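Local coordinates for WbbZ protein (Klebsiella pneumoniae subsp. pneumoniae NTUH-K2044, PDB 6X1L) that is of unknown function but probably transfers pyruvyl groups to a polysaccharide, at residues V37-R48 with D149-Y159. Residues are numbered along the deposited sequence; the frame is centred on the assembly and turned at random.
Sequences VIASATYDFFER and DMAFYLDLNKY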
ATOM      1  N   VAL A  37       4.051  -4.931   8.661  1.00 40.49           N
ATOM      2  CA  VAL A  37       5.467  -4.770   8.981  1.00 45.66           C
ATOM      3  C   VAL A  37       5.968  -5.947   9.810  1.00 41.78           C
ATOM      4  O   VAL A  37       7.079  -6.448   9.594  1.00 42.27           O
ATOM      5  CB  VAL A  37       5.700  -3.432   9.706  1.00 43.92           C
ATOM      6  CG1 VAL A  37       7.167  -3.261  10.035  1.00 41.81           C
ATOM      7  CG2 VAL A  37       5.190  -2.268   8.851  1.00 44.23           C
ATOM      8  N   ILE A  38       5.164  -6.405  10.774  1.00 44.63           N
ATOM      9  CA  ILE A  38       5.556  -7.568  11.573  1.00 43.77           C
ATOM     10  C   ILE A  38       5.732  -8.784  10.677  1.00 41.94           C
ATOM     11  O   ILE A  38       6.693  -9.549  10.824  1.00 47.86           O
ATOM     12  CB  ILE A  38       4.521  -7.838  12.683  1.00 38.65           C
ATOM     13  CG1 ILE A  38       4.376  -6.614  13.584  1.00 47.74           C
ATOM     14  CG2 ILE A  38       4.931  -9.060  13.517  1.00 42.72           C
ATOM     15  CD1 ILE A  38       3.415  -6.813  14.729  1.00 50.34           C
ATOM     16  N   ALA A  39       4.830  -8.959   9.709  1.00 44.87           N
ATOM     17  CA  ALA A  39       4.918 -10.116   8.827  1.00 42.19           C
ATOM     18  C   ALA A  39       6.139 -10.024   7.923  1.00 48.46           C
ATOM     19  O   ALA A  39       6.872 -11.007   7.759  1.00 45.66           O
ATOM     20  CB  ALA A  39       3.637 -10.256   8.011  1.00 40.45           C
ATOM     21  N   SER A  40       6.369  -8.850   7.321  1.00 53.48           N
ATOM     22  CA  SER A  40       7.564  -8.651   6.504  1.00 47.69           C
ATOM     23  C   SER A  40       8.818  -9.054   7.271  1.00 41.47           C
ATOM     24  O   SER A  40       9.643  -9.830   6.777  1.00 51.91           O
ATOM     25  CB  SER A  40       7.666  -7.188   6.060  1.00 44.80           C
ATOM     26  OG  SER A  40       6.474  -6.758   5.426  1.00 45.12           O
ATOM     27  N   ALA A  41       8.972  -8.527   8.487  1.00 43.36           N
ATOM     28  CA  ALA A  41      10.134  -8.853   9.310  1.00 48.25           C
ATOM     29  C   ALA A  41      10.175 -10.329   9.683  1.00 46.95           C
ATOM     30  O   ALA A  41      11.260 -10.908   9.806  1.00 45.17           O
ATOM     31  CB  ALA A  41      10.135  -7.992  10.571  1.00 44.18           C
ATOM     32  N   THR A  42       9.013 -10.954   9.873  1.00 49.97           N
ATOM     33  CA  THR A  42       8.996 -12.386  10.154  1.00 47.95           C
ATOM     34  C   THR A  42       9.452 -13.186   8.941  1.00 50.58           C
ATOM     35  O   THR A  42      10.174 -14.178   9.081  1.00 51.43           O
ATOM     36  CB  THR A  42       7.598 -12.817  10.595  1.00 55.06           C
ATOM     37  OG1 THR A  42       7.189 -12.026  11.717  1.00 49.94           O
ATOM     38  CG2 THR A  42       7.597 -14.282  11.005  1.00 64.79           C
ATOM     39  N   TYR A  43       9.058 -12.761   7.736  1.00 43.63           N
ATOM     40  CA  TYR A  43       9.541 -13.444   6.541  1.00 44.24           C
ATOM     41  C   TYR A  43      11.041 -13.247   6.371  1.00 47.18           C
ATOM     42  O   TYR A  43      11.752 -14.176   5.973  1.00 55.16           O
ATOM     43  CB  TYR A  43       8.768 -12.960   5.309  1.00 46.52           C
ATOM     44  CG  TYR A  43       7.299 -13.315   5.372  1.00 51.38           C
ATOM     45  CD1 TYR A  43       6.895 -14.610   5.670  1.00 55.23           C
ATOM     46  CD2 TYR A  43       6.317 -12.354   5.171  1.00 45.05           C
ATOM     47  CE1 TYR A  43       5.557 -14.946   5.746  1.00 55.52           C
ATOM     48  CE2 TYR A  43       4.971 -12.677   5.245  1.00 50.01           C
ATOM     49  CZ  TYR A  43       4.598 -13.976   5.533  1.00 56.17           C
ATOM     50  OH  TYR A  43       3.263 -14.303   5.608  1.00 54.59           O
ATOM     51  N   ASP A  44      11.542 -12.044   6.670  1.00 45.49           N
ATOM     52  CA  ASP A  44      12.985 -11.821   6.665  1.00 47.37           C
ATOM     53  C   ASP A  44      13.675 -12.724   7.681  1.00 48.39           C
ATOM     54  O   ASP A  44      14.759 -13.258   7.419  1.00 51.81           O
ATOM     55  CB  ASP A  44      13.287 -10.353   6.968  1.00 47.31           C
ATOM     56  CG  ASP A  44      12.752  -9.411   5.896  1.00 54.51           C
ATOM     57  OD1 ASP A  44      12.265  -9.904   4.862  1.00 50.97           O
ATOM     58  OD2 ASP A  44      12.817  -8.179   6.092  1.00 49.24           O
ATOM     59  N   PHE A  45      13.053 -12.906   8.845  1.00 46.94           N
ATOM     60  CA  PHE A  45      13.640 -13.741   9.890  1.00 48.05           C
ATOM     61  C   PHE A  45      13.698 -15.206   9.468  1.00 59.12           C
ATOM     62  O   PHE A  45      14.706 -15.883   9.700  1.00 61.04           O
ATOM     63  CB  PHE A  45      12.839 -13.576  11.178  1.00 46.82           C
ATOM     64  CG  PHE A  45      13.223 -14.549  12.262  1.00 49.75           C
ATOM     65  CD1 PHE A  45      14.302 -14.296  13.086  1.00 60.40           C
ATOM     66  CD2 PHE A  45      12.498 -15.711  12.454  1.00 52.69           C
ATOM     67  CE1 PHE A  45      14.653 -15.188  14.084  1.00 65.39           C
ATOM     68  CE2 PHE A  45      12.850 -16.606  13.443  1.00 58.71           C
ATOM     69  CZ  PHE A  45      13.926 -16.344  14.261  1.00 63.05           C
ATOM     70  N   PHE A  46      12.629 -15.714   8.849  1.00 60.40           N
ATOM     71  CA  PHE A  46      12.631 -17.095   8.377  1.00 55.50           C
ATOM     72  C   PHE A  46      13.703 -17.321   7.319  1.00 61.00           C
ATOM     73  O   PHE A  46      14.437 -18.315   7.369  1.00 64.94           O
ATOM     74  CB  PHE A  46      11.258 -17.461   7.812  1.00 55.47           C
ATOM     75  CG  PHE A  46      10.184 -17.591   8.853  1.00 58.58           C
ATOM     76  CD1 PHE A  46      10.504 -17.871  10.169  1.00 60.49           C
ATOM     77  CD2 PHE A  46       8.849 -17.439   8.509  1.00 60.99           C
ATOM     78  CE1 PHE A  46       9.514 -17.995  11.128  1.00 59.96           C
ATOM     79  CE2 PHE A  46       7.855 -17.562   9.460  1.00 58.99           C
ATOM     80  CZ  PHE A  46       8.188 -17.841  10.773  1.00 57.64           C
ATOM     81  N   GLU A  47      13.805 -16.411   6.349  1.00 58.42           N
ATOM     82  CA  GLU A  47      14.762 -16.596   5.265  1.00 57.55           C
ATOM     83  C   GLU A  47      16.197 -16.519   5.769  1.00 57.16           C
ATOM     84  O   GLU A  47      17.063 -17.270   5.306  1.00 60.61           O
ATOM     85  CB  GLU A  47      14.519 -15.556   4.169  1.00 60.37           C
ATOM     86  CG  GLU A  47      13.169 -15.684   3.480  1.00 67.03           C
ATOM     87  CD  GLU A  47      12.980 -14.664   2.366  1.00 86.09           C
ATOM     88  OE1 GLU A  47      11.828 -14.470   1.919  1.00 88.58           O
ATOM     89  OE2 GLU A  47      13.984 -14.054   1.941  1.00 91.76           O
ATOM     90  N   ARG A  48      16.468 -15.625   6.722  1.00 56.79           N
ATOM     91  CA  ARG A  48      17.839 -15.452   7.189  1.00 64.13           C
ATOM     92  C   ARG A  48      18.301 -16.628   8.040  1.00 69.98           C
ATOM     93  O   ARG A  48      19.507 -16.892   8.124  1.00 72.14           O
ATOM     94  CB  ARG A  48      17.965 -14.143   7.969  1.00 69.11           C
ATOM     95  CG  ARG A  48      19.397 -13.680   8.158  1.00 83.34           C
ATOM     96  CD  ARG A  48      19.790 -13.711   9.616  1.00 94.86           C
ATOM     97  NE  ARG A  48      19.005 -12.762  10.399  1.00 99.17           N
ATOM     98  CZ  ARG A  48      19.120 -12.603  11.712  1.00100.07           C
ATOM     99  NH1 ARG A  48      19.990 -13.332  12.398  1.00 95.56           N
ATOM    100  NH2 ARG A  48      18.366 -11.713  12.339  1.00101.87           N
ATOM    101  N   ASP A 149       9.946  -6.838  19.533  1.00 57.03           N
ATOM    102  CA  ASP A 149       8.989  -6.983  18.441  1.00 56.39           C
ATOM    103  C   ASP A 149       9.715  -7.390  17.166  1.00 45.64           C
ATOM    104  O   ASP A 149      10.866  -7.006  16.934  1.00 49.32           O
ATOM    105  CB  ASP A 149       8.232  -5.668  18.229  1.00 55.05           C
ATOM    106  CG  ASP A 149       7.213  -5.744  17.095  1.00 59.30           C
ATOM    107  OD1 ASP A 149       6.061  -6.169  17.343  1.00 53.90           O
ATOM    108  OD2 ASP A 149       7.561  -5.373  15.954  1.00 59.78           O
HETATM  109  N   MSE A 150       9.048  -8.199  16.347  1.00 46.21           N
HETATM  110  CA  MSE A 150       9.662  -8.731  15.130  1.00 54.76           C
HETATM  111  C   MSE A 150      10.199  -7.634  14.205  1.00 56.64           C
HETATM  112  O   MSE A 150      11.221  -7.828  13.542  1.00 49.68           O
HETATM  113  CB  MSE A 150       8.668  -9.601  14.353  1.00 53.39           C
HETATM  114  CG  MSE A 150       8.279 -10.901  15.034  1.00 57.15           C
HETATM  115 SE   MSE A 150       9.805 -12.045  15.459  0.69 61.60          SE
HETATM  116  CE  MSE A 150      10.445 -12.427  13.659  1.00 61.52           C
ATOM    117  N   ALA A 151       9.525  -6.479  14.177  1.00 49.45           N
ATOM    118  CA  ALA A 151       9.905  -5.427  13.234  1.00 52.50           C
ATOM    119  C   ALA A 151      11.344  -4.967  13.419  1.00 55.91           C
ATOM    120  O   ALA A 151      11.943  -4.446  12.474  1.00 48.93           O
ATOM    121  CB  ALA A 151       8.959  -4.231  13.351  1.00 48.60           C
ATOM    122  N   PHE A 152      11.931  -5.162  14.601  1.00 48.16           N
ATOM    123  CA  PHE A 152      13.343  -4.832  14.727  1.00 49.64           C
ATOM    124  C   PHE A 152      14.227  -5.783  13.928  1.00 50.18           C
ATOM    125  O   PHE A 152      15.392  -5.457  13.676  1.00 61.07           O
ATOM    126  CB  PHE A 152      13.735  -4.794  16.207  1.00 54.89           C
ATOM    127  CG  PHE A 152      13.037  -3.702  16.973  1.00 52.80           C
ATOM    128  CD1 PHE A 152      13.541  -2.407  16.977  1.00 51.80           C
ATOM    129  CD2 PHE A 152      11.854  -3.955  17.646  1.00 48.93           C
ATOM    130  CE1 PHE A 152      12.891  -1.391  17.656  1.00 52.21           C
ATOM    131  CE2 PHE A 152      11.198  -2.946  18.333  1.00 49.25           C
ATOM    132  CZ  PHE A 152      11.717  -1.660  18.336  1.00 50.91           C
ATOM    133  N   TYR A 153      13.688  -6.922  13.484  1.00 49.28           N
ATOM    134  CA  TYR A 153      14.395  -7.840  12.595  1.00 56.17           C
ATOM    135  C   TYR A 153      14.287  -7.456  11.124  1.00 59.86           C
ATOM    136  O   TYR A 153      14.801  -8.192  10.276  1.00 59.24           O
ATOM    137  CB  TYR A 153      13.866  -9.268  12.759  1.00 63.97           C
ATOM    138  CG  TYR A 153      14.476 -10.042  13.909  1.00 70.85           C
ATOM    139  CD1 TYR A 153      15.645 -10.774  13.732  1.00 76.08           C
ATOM    140  CD2 TYR A 153      13.876 -10.052  15.160  1.00 71.06           C
ATOM    141  CE1 TYR A 153      16.207 -11.487  14.774  1.00 69.96           C
ATOM    142  CE2 TYR A 153      14.430 -10.763  16.210  1.00 71.85           C
ATOM    143  CZ  TYR A 153      15.594 -11.477  16.008  1.00 72.08           C
ATOM    144  OH  TYR A 153      16.151 -12.186  17.048  1.00 89.79           O
ATOM    145  N   LEU A 154      13.628  -6.346  10.801  1.00 57.07           N
ATOM    146  CA  LEU A 154      13.402  -5.990   9.402  1.00 50.67           C
ATOM    147  C   LEU A 154      14.725  -5.762   8.681  1.00 55.39           C
ATOM    148  O   LEU A 154      15.574  -4.995   9.141  1.00 58.30           O
ATOM    149  CB  LEU A 154      12.528  -4.738   9.324  1.00 50.49           C
ATOM    150  CG  LEU A 154      11.934  -4.354   7.964  1.00 51.08           C
ATOM    151  CD1 LEU A 154      10.853  -5.338   7.552  1.00 50.44           C
ATOM    152  CD2 LEU A 154      11.382  -2.940   8.032  1.00 53.87           C
ATOM    153  N   ASP A 155      14.902  -6.441   7.546  1.00 54.53           N
ATOM    154  CA  ASP A 155      16.083  -6.263   6.699  1.00 54.79           C
ATOM    155  C   ASP A 155      15.920  -4.958   5.922  1.00 63.19           C
ATOM    156  O   ASP A 155      15.578  -4.934   4.737  1.00 57.19           O
ATOM    157  CB  ASP A 155      16.260  -7.461   5.774  1.00 66.38           C
ATOM    158  CG  ASP A 155      17.541  -7.393   4.970  1.00 74.22           C
ATOM    159  OD1 ASP A 155      18.376  -6.505   5.250  1.00 79.55           O
ATOM    160  OD2 ASP A 155      17.710  -8.226   4.056  1.00 75.38           O
ATOM    161  N   LEU A 156      16.225  -3.854   6.609  1.00 61.89           N
ATOM    162  CA  LEU A 156      15.748  -2.534   6.206  1.00 61.56           C
ATOM    163  C   LEU A 156      16.227  -2.123   4.817  1.00 67.34           C
ATOM    164  O   LEU A 156      15.496  -1.442   4.091  1.00 66.15           O
ATOM    165  CB  LEU A 156      16.186  -1.500   7.243  1.00 63.73           C
ATOM    166  CG  LEU A 156      15.687  -0.063   7.095  1.00 68.43           C
ATOM    167  CD1 LEU A 156      14.169  -0.015   7.172  1.00 63.13           C
ATOM    168  CD2 LEU A 156      16.310   0.820   8.164  1.00 67.90           C
ATOM    169  N   ASN A 157      17.435  -2.526   4.422  1.00 68.31           N
ATOM    170  CA  ASN A 157      18.031  -1.951   3.222  1.00 70.55           C
ATOM    171  C   ASN A 157      17.336  -2.384   1.938  1.00 67.99           C
ATOM    172  O   ASN A 157      17.498  -1.715   0.909  1.00 66.06           O
ATOM    173  CB  ASN A 157      19.518  -2.296   3.159  1.00 81.89           C
ATOM    174  CG  ASN A 157      20.341  -1.476   4.130  1.00 92.34           C
ATOM    175  OD1 ASN A 157      20.409  -1.785   5.317  1.00 98.65           O
ATOM    176  ND2 ASN A 157      20.967  -0.417   3.628  1.00 98.83           N
ATOM    177  N   LYS A 158      16.565  -3.467   1.960  1.00 61.76           N
ATOM    178  CA  LYS A 158      15.844  -3.874   0.762  1.00 63.93           C
ATOM    179  C   LYS A 158      14.478  -3.211   0.643  1.00 66.88           C
ATOM    180  O   LYS A 158      13.785  -3.429  -0.356  1.00 63.23           O
ATOM    181  CB  LYS A 158      15.695  -5.397   0.711  1.00 60.96           C
ATOM    182  CG  LYS A 158      14.762  -5.985   1.740  1.00 69.43           C
ATOM    183  CD  LYS A 158      14.712  -7.495   1.591  1.00 74.04           C
ATOM    184  CE  LYS A 158      13.802  -8.126   2.626  1.00 76.76           C
ATOM    185  NZ  LYS A 158      13.763  -9.604   2.480  1.00 81.54           N
ATOM    186  N   TYR A 159      14.085  -2.401   1.625  1.00 49.15           N
ATOM    187  CA  TYR A 159      12.840  -1.646   1.585  1.00 56.33           C
ATOM    188  C   TYR A 159      13.042  -0.172   1.258  1.00 50.21           C
ATOM    189  O   TYR A 159      12.067   0.511   0.930  1.00 49.82           O
ATOM    190  CB  TYR A 159      12.111  -1.755   2.930  1.00 48.16           C
ATOM    191  CG  TYR A 159      11.775  -3.165   3.349  1.00 50.01           C
ATOM    192  CD1 TYR A 159      12.703  -3.950   4.034  1.00 49.55           C
ATOM    193  CD2 TYR A 159      10.528  -3.712   3.080  1.00 45.71           C
ATOM    194  CE1 TYR A 159      12.402  -5.238   4.418  1.00 48.67           C
ATOM    195  CE2 TYR A 159      10.214  -5.006   3.468  1.00 48.58           C
ATOM    196  CZ  TYR A 159      11.157  -5.763   4.139  1.00 47.47           C
ATOM    197  OH  TYR A 159      10.858  -7.053   4.524  1.00 45.60           O
TER
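With chi1 of -64°, the CG of D44 lies anti to the carbonyl carbon and its carboxylate faces Y159 and K158, which come from the opposite direction. A carboxylate suits this buried spot because it can accept several donors at once. Y159 OH donates a hydrogen bond to D44 OD2 at 2.8 Å on the syn side, while D155 N reaches the same D44 OD2 on the anti side and from the other face of its plane, at 3.1 Å and nearly straight (162°). K158 NZ closes a salt bridge of 2.8 Å to D44 OD1 from above the carboxylate plane, and R207 of helix 203-218 gives D44 OD1 a second salt-bridge partner. The family belongs to the GT-B clan of two parallel-sheet halves; here helix 33-48 packs on the loop that leaves the last strand of the six-stranded sheet, 144-146, toward the four-stranded sheet. A41, a small residue, lets the chains close up: its CB lies 3.2 Å from M150 O. The selenomethionine at M150 brings its CE to 3.6 Å from F45 CB. F45, its CG anti to the backbone N, turns a ring edge onto one face of Y153, a T-shaped pair with planes at 77°. R48 NH2 approaches the Y153 ring edge, while R48 NH1 pairs with D12 of helix 6-21.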